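Side-chain contacts in glycosyl hydrolase, family 31/fibronectin type III domain protein (Clostridium perfringens, PDB 4LKS), which binds galactose through a family 32 carbohydrate-binding module that also holds a calcium ion, and so probably directs its parent glycoside hydrolase to galactose-bearing sugars: residues T50-A55 / V64-K69; I79-R84 / L141-L146. All coordinates share one frame; numbering follows the deposited sequence. Where two conformers were deposited one is given.

Contact 1. Residues T50-A55 / V64-K69; sequences TIWHSA and VSITIK. With CA (calcium ion), chain C; GAL (beta-D-galactopyranose), chain D.
The indole of Trp52 lies against the strand 64-69, with Ile66 laid over one of its faces. Ile66 CB sits 4.0 Å from the centroid of the six-membered ring of Trp52, only 15° off the normal, a CH-pi contact. Ile66 CG2 comes down on the same side just beyond the rim, 3.8 Å from Trp52 CZ3, while CD1 lies over that face toward its rim, near CD2 and CE3. Ile66 CG1 stands anti to the backbone N (chi1 -179°), which carries CD1 on across the indole. At the far end of the six-membered ring, Val64 CG2 meets Trp52 CH2 at 3.9 Å and also touches Ser54 OG, a hydroxyl already hydrogen-bonded to Ala157 N. The backbone N of Ser54 lies above the indole's opposite face, toward its rim, and Trp52 NE1 is satisfied by Ser33 O.

All of this is buried and mostly apolar, and no hydrogen bond crosses it. Away from this packing, 50-55 makes no contact with 64-69. His53 points the other way, to the sugar, between Tyr56 and Tyr156. Its ND1 donates to Ser54 O at 2.7 Å, in the ring plane and on a carbonyl lone pair; this fixes the imidazole's rotation and presents His53 NE2 to galactose O4, also 2.7 Å away. Partly exposed Thr50 grips the calcium ion through OG1 (2.5 Å) and O (2.6 Å).

Strand 52-53 edges one sheet of the beta-sandwich, pairing with 158-166, whereas 64-70 belongs to the other, between strands 26-31 and 140-148; Trp52 bridges the two and also touches Ala31.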
loop_
_atom_site.group_PDB
_atom_site.type_symbol
_atom_site.label_atom_id
_atom_site.label_comp_id
_atom_site.label_asym_id
_atom_site.label_seq_id
_atom_site.Cartn_x
_atom_site.Cartn_y
_atom_site.Cartn_z
ATOM N N THR A 50 9.080 0.592 -9.973
ATOM C CA THR A 50 7.821 0.228 -10.601
ATOM C C THR A 50 6.691 0.586 -9.645
ATOM O O THR A 50 6.858 0.537 -8.427
ATOM C CB THR A 50 7.757 -1.272 -10.911
ATOM O OG1 THR A 50 7.878 -2.005 -9.690
ATOM C CG2 THR A 50 8.893 -1.685 -11.865
ATOM N N ILE A 51 5.536 0.945 -10.190
ATOM C CA ILE A 51 4.409 1.306 -9.341
ATOM C C ILE A 51 3.109 0.696 -9.804
ATOM O O ILE A 51 2.921 0.430 -10.994
ATOM C CB ILE A 51 4.189 2.832 -9.264
ATOM C CG1 ILE A 51 3.805 3.401 -10.633
ATOM C CG2 ILE A 51 5.421 3.534 -8.699
ATOM C CD1 ILE A 51 3.424 4.870 -10.590
ATOM N N TRP A 52 2.220 0.450 -8.850
ATOM C CA TRP A 52 0.801 0.335 -9.168
ATOM C C TRP A 52 0.238 1.748 -9.165
ATOM O O TRP A 52 0.587 2.548 -8.293
ATOM C CB TRP A 52 0.072 -0.515 -8.122
ATOM C CG TRP A 52 -1.422 -0.343 -8.193
ATOM C CD1 TRP A 52 -2.224 -0.612 -9.263
ATOM C CD2 TRP A 52 -2.286 0.145 -7.156
ATOM N NE1 TRP A 52 -3.532 -0.319 -8.964
ATOM C CE2 TRP A 52 -3.601 0.141 -7.676
ATOM C CE3 TRP A 52 -2.080 0.580 -5.841
ATOM C CZ2 TRP A 52 -4.709 0.558 -6.924
ATOM C CZ3 TRP A 52 -3.189 0.991 -5.088
ATOM C CH2 TRP A 52 -4.481 0.975 -5.637
ATOM N N HIS A 53 -0.618 2.061 -10.137
ATOM C CA HIS A 53 -1.294 3.353 -10.195
ATOM C C HIS A 53 -2.727 3.089 -10.619
ATOM O O HIS A 53 -2.968 2.345 -11.571
ATOM C CB HIS A 53 -0.595 4.257 -11.222
ATOM C CG HIS A 53 -0.935 5.714 -11.113
ATOM N ND1 HIS A 53 -2.208 6.210 -11.293
ATOM C CD2 HIS A 53 -0.141 6.796 -10.900
ATOM C CE1 HIS A 53 -2.192 7.528 -11.171
ATOM N NE2 HIS A 53 -0.947 7.905 -10.939
ATOM N N SER A 54 -3.682 3.664 -9.895
ATOM C CA SER A 54 -5.086 3.469 -10.226
ATOM C C SER A 54 -5.455 4.362 -11.416
ATOM O O SER A 54 -4.684 5.251 -11.807
ATOM C CB SER A 54 -5.985 3.730 -8.998
ATOM O OG SER A 54 -5.959 5.081 -8.570
ATOM N N ALA A 55 -6.624 4.118 -11.993
ATOM C CA ALA A 55 -7.058 4.863 -13.180
ATOM C C ALA A 55 -7.247 6.344 -12.870
ATOM O O ALA A 55 -7.603 6.715 -11.751
ATOM C CB ALA A 55 -8.328 4.253 -13.756
ATOM N N VAL A 64 -9.860 3.721 -3.672
ATOM C CA VAL A 64 -9.413 2.578 -4.451
ATOM C C VAL A 64 -8.617 1.675 -3.525
ATOM O O VAL A 64 -8.102 2.125 -2.503
ATOM C CB VAL A 64 -8.545 2.978 -5.677
ATOM C CG1 VAL A 64 -9.349 3.820 -6.668
ATOM C CG2 VAL A 64 -7.269 3.703 -5.242
ATOM N N SER A 65 -8.523 0.407 -3.879
ATOM C CA SER A 65 -7.819 -0.526 -3.021
ATOM C C SER A 65 -7.025 -1.536 -3.834
ATOM O O SER A 65 -7.231 -1.720 -5.055
ATOM C CB SER A 65 -8.794 -1.237 -2.078
ATOM O OG SER A 65 -9.534 -2.215 -2.778
ATOM N N ILE A 66 -6.093 -2.170 -3.147
ATOM C CA ILE A 66 -5.289 -3.229 -3.726
ATOM C C ILE A 66 -5.238 -4.362 -2.704
ATOM O O ILE A 66 -5.088 -4.115 -1.504
ATOM C CB ILE A 66 -3.871 -2.730 -4.119
ATOM C CG1 ILE A 66 -3.059 -3.866 -4.737
ATOM C CG2 ILE A 66 -3.133 -2.098 -2.924
ATOM C CD1 ILE A 66 -1.773 -3.396 -5.393
ATOM N N THR A 67 -5.384 -5.598 -3.169
ATOM C CA THR A 67 -5.337 -6.758 -2.283
ATOM C C THR A 67 -4.099 -7.595 -2.569
ATOM O O THR A 67 -3.857 -7.997 -3.717
ATOM C CB THR A 67 -6.567 -7.654 -2.432
ATOM O OG1 THR A 67 -7.743 -6.908 -2.105
ATOM C CG2 THR A 67 -6.451 -8.870 -1.503
ATOM N N ILE A 68 -3.310 -7.820 -1.521
ATOM C CA ILE A 68 -2.116 -8.654 -1.575
ATOM C C ILE A 68 -2.389 -9.993 -0.902
ATOM O O ILE A 68 -2.891 -10.051 0.237
ATOM C CB ILE A 68 -0.933 -7.984 -0.849
ATOM C CG1 ILE A 68 -0.721 -6.541 -1.340
ATOM C CG2 ILE A 68 0.346 -8.846 -0.972
ATOM C CD1 ILE A 68 -0.626 -6.355 -2.866
ATOM N N LYS A 69 -2.067 -11.069 -1.618
ATOM C CA LYS A 69 -2.145 -12.423 -1.093
ATOM C C LYS A 69 -0.745 -12.881 -0.717
ATOM O O LYS A 69 0.187 -12.703 -1.497
ATOM C CB LYS A 69 -2.705 -13.359 -2.171
ATOM C CG LYS A 69 -2.748 -14.822 -1.762
ATOM C CD LYS A 69 -3.156 -15.693 -2.942
ATOM C CE LYS A 69 -3.105 -17.155 -2.570
ATOM N NZ LYS A 69 -3.618 -18.011 -3.684
HETATM CA CA CA C . 7.385 -1.732 -7.302
HETATM C C1 GAL D . 0.956 11.742 -15.209
HETATM C C2 GAL D . 1.665 10.513 -14.608
HETATM C C3 GAL D . 0.707 9.335 -14.513
HETATM C C4 GAL D . -0.524 9.748 -13.689
HETATM C C5 GAL D . -1.166 10.956 -14.340
HETATM C C6 GAL D . -2.341 11.530 -13.546
HETATM O O1 GAL D . 1.795 12.865 -15.187
HETATM O O2 GAL D . 2.786 10.089 -15.391
HETATM O O3 GAL D . 1.331 8.237 -13.854
HETATM O O4 GAL D . -0.124 10.103 -12.367
HETATM O O5 GAL D . -0.217 12.044 -14.453
HETATM O O6 GAL D . -2.947 12.620 -14.232
#

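Contact 2. Residues I79-R84 / L141-L146. With GAL (beta-D-galactopyranose), chain D.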
loop_
_atom_site.group_PDB
_atom_site.type_symbol
_atom_site.label_atom_id
_atom_site.label_comp_id
_atom_site.label_asym_id
_atom_site.label_seq_id
_atom_site.Cartn_x
_atom_site.Cartn_y
_atom_site.Cartn_z
ATOM N N ILE A 79 3.192 -2.999 8.017
ATOM C CA ILE A 79 3.549 -2.888 6.607
ATOM C C ILE A 79 4.243 -1.558 6.415
ATOM O O ILE A 79 4.014 -0.644 7.197
ATOM C CB ILE A 79 2.347 -2.996 5.634
ATOM C CG1 ILE A 79 1.368 -1.839 5.830
ATOM C CG2 ILE A 79 1.658 -4.353 5.787
ATOM C CD1 ILE A 79 0.314 -1.750 4.733
ATOM N N ASP A 80 5.119 -1.463 5.417
ATOM C CA ASP A 80 5.656 -0.170 4.987
ATOM C C ASP A 80 5.051 0.211 3.654
ATOM O O ASP A 80 4.941 -0.622 2.742
ATOM C CB ASP A 80 7.180 -0.192 4.799
ATOM C CG ASP A 80 7.950 -0.461 6.072
ATOM O OD1 ASP A 80 7.412 -0.321 7.189
ATOM O OD2 ASP A 80 9.142 -0.824 5.931
ATOM N N TYR A 81 4.681 1.475 3.524
ATOM C CA TYR A 81 4.223 2.015 2.255
ATOM C C TYR A 81 5.355 2.842 1.639
ATOM O O TYR A 81 5.850 3.772 2.268
ATOM C CB TYR A 81 2.977 2.883 2.479
ATOM C CG TYR A 81 2.571 3.714 1.279
ATOM C CD1 TYR A 81 1.843 3.153 0.230
ATOM C CD2 TYR A 81 2.935 5.054 1.182
ATOM C CE1 TYR A 81 1.466 3.916 -0.874
ATOM C CE2 TYR A 81 2.560 5.829 0.079
ATOM C CZ TYR A 81 1.833 5.248 -0.941
ATOM O OH TYR A 81 1.473 6.010 -2.024
ATOM N N LEU A 82 5.770 2.498 0.422
ATOM C CA LEU A 82 6.787 3.274 -0.292
ATOM C C LEU A 82 6.112 4.065 -1.395
ATOM O O LEU A 82 5.555 3.486 -2.330
ATOM C CB LEU A 82 7.874 2.366 -0.880
ATOM C CG LEU A 82 8.984 3.102 -1.647
ATOM C CD1 LEU A 82 9.815 3.950 -0.696
ATOM C CD2 LEU A 82 9.869 2.114 -2.412
ATOM N N PRO A 83 6.112 5.396 -1.272
ATOM C CA PRO A 83 5.494 6.177 -2.345
ATOM C C PRO A 83 6.342 6.182 -3.605
ATOM O O PRO A 83 7.548 5.895 -3.577
ATOM C CB PRO A 83 5.411 7.598 -1.762
ATOM C CG PRO A 83 6.423 7.631 -0.674
ATOM C CD PRO A 83 6.572 6.229 -0.151
ATOM N N ARG A 84 5.671 6.485 -4.706
ATOM C CA ARG A 84 6.289 6.728 -5.996
ATOM C C ARG A 84 7.501 7.642 -5.850
ATOM O O ARG A 84 7.435 8.676 -5.166
ATOM C CB ARG A 84 5.240 7.373 -6.896
ATOM C CG ARG A 84 5.659 7.596 -8.318
ATOM C CD ARG A 84 4.483 8.166 -9.076
ATOM N NE ARG A 84 4.720 8.177 -10.509
ATOM C CZ ARG A 84 3.784 8.436 -11.408
ATOM N NH1 ARG A 84 2.546 8.722 -11.016
ATOM N NH2 ARG A 84 4.086 8.410 -12.697
ATOM N N LEU A 141 -4.255 -9.080 2.588
ATOM C CA LEU A 141 -4.343 -7.741 3.141
ATOM C C LEU A 141 -4.862 -6.814 2.057
ATOM O O LEU A 141 -4.311 -6.768 0.964
ATOM C CB LEU A 141 -2.967 -7.271 3.661
ATOM C CG LEU A 141 -2.946 -5.900 4.359
ATOM C CD1 LEU A 141 -1.950 -5.854 5.537
ATOM C CD2 LEU A 141 -2.666 -4.767 3.366
ATOM N N ARG A 142 -5.926 -6.089 2.372
ATOM C CA ARG A 142 -6.477 -5.083 1.480
ATOM C C ARG A 142 -6.108 -3.691 1.987
ATOM O O ARG A 142 -6.442 -3.299 3.110
ATOM C CB ARG A 142 -7.993 -5.246 1.349
ATOM C CG ARG A 142 -8.630 -4.252 0.376
ATOM C CD ARG A 142 -9.994 -4.717 -0.117
ATOM N NE ARG A 142 -11.000 -4.757 0.948
ATOM C CZ ARG A 142 -12.163 -5.401 0.847
ATOM N NH1 ARG A 142 -12.463 -6.066 -0.260
ATOM N NH2 ARG A 142 -13.026 -5.378 1.857
ATOM N N PHE A 143 -5.393 -2.964 1.133
ATOM C CA PHE A 143 -4.904 -1.622 1.434
ATOM C C PHE A 143 -5.723 -0.629 0.618
ATOM O O PHE A 143 -5.720 -0.682 -0.615
ATOM C CB PHE A 143 -3.415 -1.533 1.076
ATOM C CG PHE A 143 -2.789 -0.184 1.350
ATOM C CD1 PHE A 143 -2.357 0.155 2.623
ATOM C CD2 PHE A 143 -2.622 0.739 0.328
ATOM C CE1 PHE A 143 -1.776 1.406 2.874
ATOM C CE2 PHE A 143 -2.038 1.978 0.574
ATOM C CZ PHE A 143 -1.610 2.305 1.843
ATOM N N THR A 144 -6.441 0.256 1.306
ATOM C CA THR A 144 -7.351 1.199 0.662
ATOM C C THR A 144 -6.824 2.605 0.799
ATOM O O THR A 144 -6.464 3.024 1.886
ATOM C CB THR A 144 -8.741 1.132 1.303
ATOM O OG1 THR A 144 -9.257 -0.194 1.152
ATOM C CG2 THR A 144 -9.690 2.132 0.634
ATOM N N ALA A 145 -6.773 3.322 -0.323
ATOM C CA ALA A 145 -6.381 4.720 -0.345
ATOM C C ALA A 145 -7.639 5.570 -0.216
ATOM O O ALA A 145 -8.524 5.498 -1.068
ATOM C CB ALA A 145 -5.658 5.039 -1.639
ATOM N N LEU A 146 -7.696 6.384 0.835
ATOM C CA LEU A 146 -8.872 7.203 1.144
ATOM C C LEU A 146 -8.660 8.659 0.741
ATOM O O LEU A 146 -9.611 9.358 0.369
ATOM C CB LEU A 146 -9.191 7.130 2.644
ATOM C CG LEU A 146 -9.492 5.736 3.194
ATOM C CD1 LEU A 146 -9.574 5.778 4.721
ATOM C CD2 LEU A 146 -10.773 5.179 2.602
HETATM C C1 GAL D . 0.956 11.742 -15.209
HETATM C C2 GAL D . 1.665 10.513 -14.608
HETATM C C3 GAL D . 0.707 9.335 -14.513
HETATM C C4 GAL D . -0.524 9.748 -13.689
HETATM C C5 GAL D . -1.166 10.956 -14.340
HETATM C C6 GAL D . -2.341 11.530 -13.546
HETATM O O1 GAL D . 1.795 12.865 -15.187
HETATM O O2 GAL D . 2.786 10.089 -15.391
HETATM O O3 GAL D . 1.331 8.237 -13.854
HETATM O O4 GAL D . -0.124 10.103 -12.367
HETATM O O5 GAL D . -0.217 12.044 -14.453
HETATM O O6 GAL D . -2.947 12.620 -14.232
#
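Ile79 and Tyr81 meet Leu141 and Phe143 in the core of the beta-sandwich of this F5/8 type C domain, one pair from each sheet. The strands 79-82 and 141-145 are 11.3 Å apart at closest approach and cross at -41°, and what meets between them is side chain, with no hydrogen bond across.

The aliphatic contacts come from Ile79, whose two branches divide the work: CG2 touches Leu141 CD1 at 3.9 Å, and CD1 reaches Phe143 CD1 at the same distance. With CG1 held between the backbone N and the carbonyl carbon (chi1 64°), the branches splay toward different partners.

The aromatic contact is a glancing one. The rings of Tyr81 and Phe143 are near parallel, 17° between planes, but slid apart with centroids 5.8 Å from each other, and they touch where Tyr81 CD1 meets Phe143 CZ. The phenol oxygen runs on to hydrogen-bond with Ser158 O and Val92 N.

The polar part belongs to the sugar. Past the strand's end, Arg84 extends its chain to galactose, with galactose O3 at the edge of its guanidinium, near the plane. That O3 takes a hydrogen bond from both terminal nitrogens, 3.1 Å from Arg84 NH1 and 3.0 Å from Arg84 NH2.

Contacts 1 and 2 are neighbouring parts of one sandwich core, their centres 8 Å apart. Strands 64-70 and 140-148 lie side by side in one sheet, linked by probable backbone hydrogen bonds from Ala145 N to Val64 O (2.8 Å) and from Ile68 N to Leu141 O (2.9 Å), and Phe143 packs on Ile66. The four-stranded sheet supplies a sugar-binding residue to each contact: His53, on its edge strand, and Arg84, just past the end of strand 73-82, converge on galactose O4, with His53 CD2 3.3 Å from Arg84 NH1. Asn89, Tyr56 and Tyr156 complete that pocket. The calcium ion, held by Thr50 with Asn42, Asp45, Asp47 and Ala160, is about 10 Å from the Tyr81 side chain.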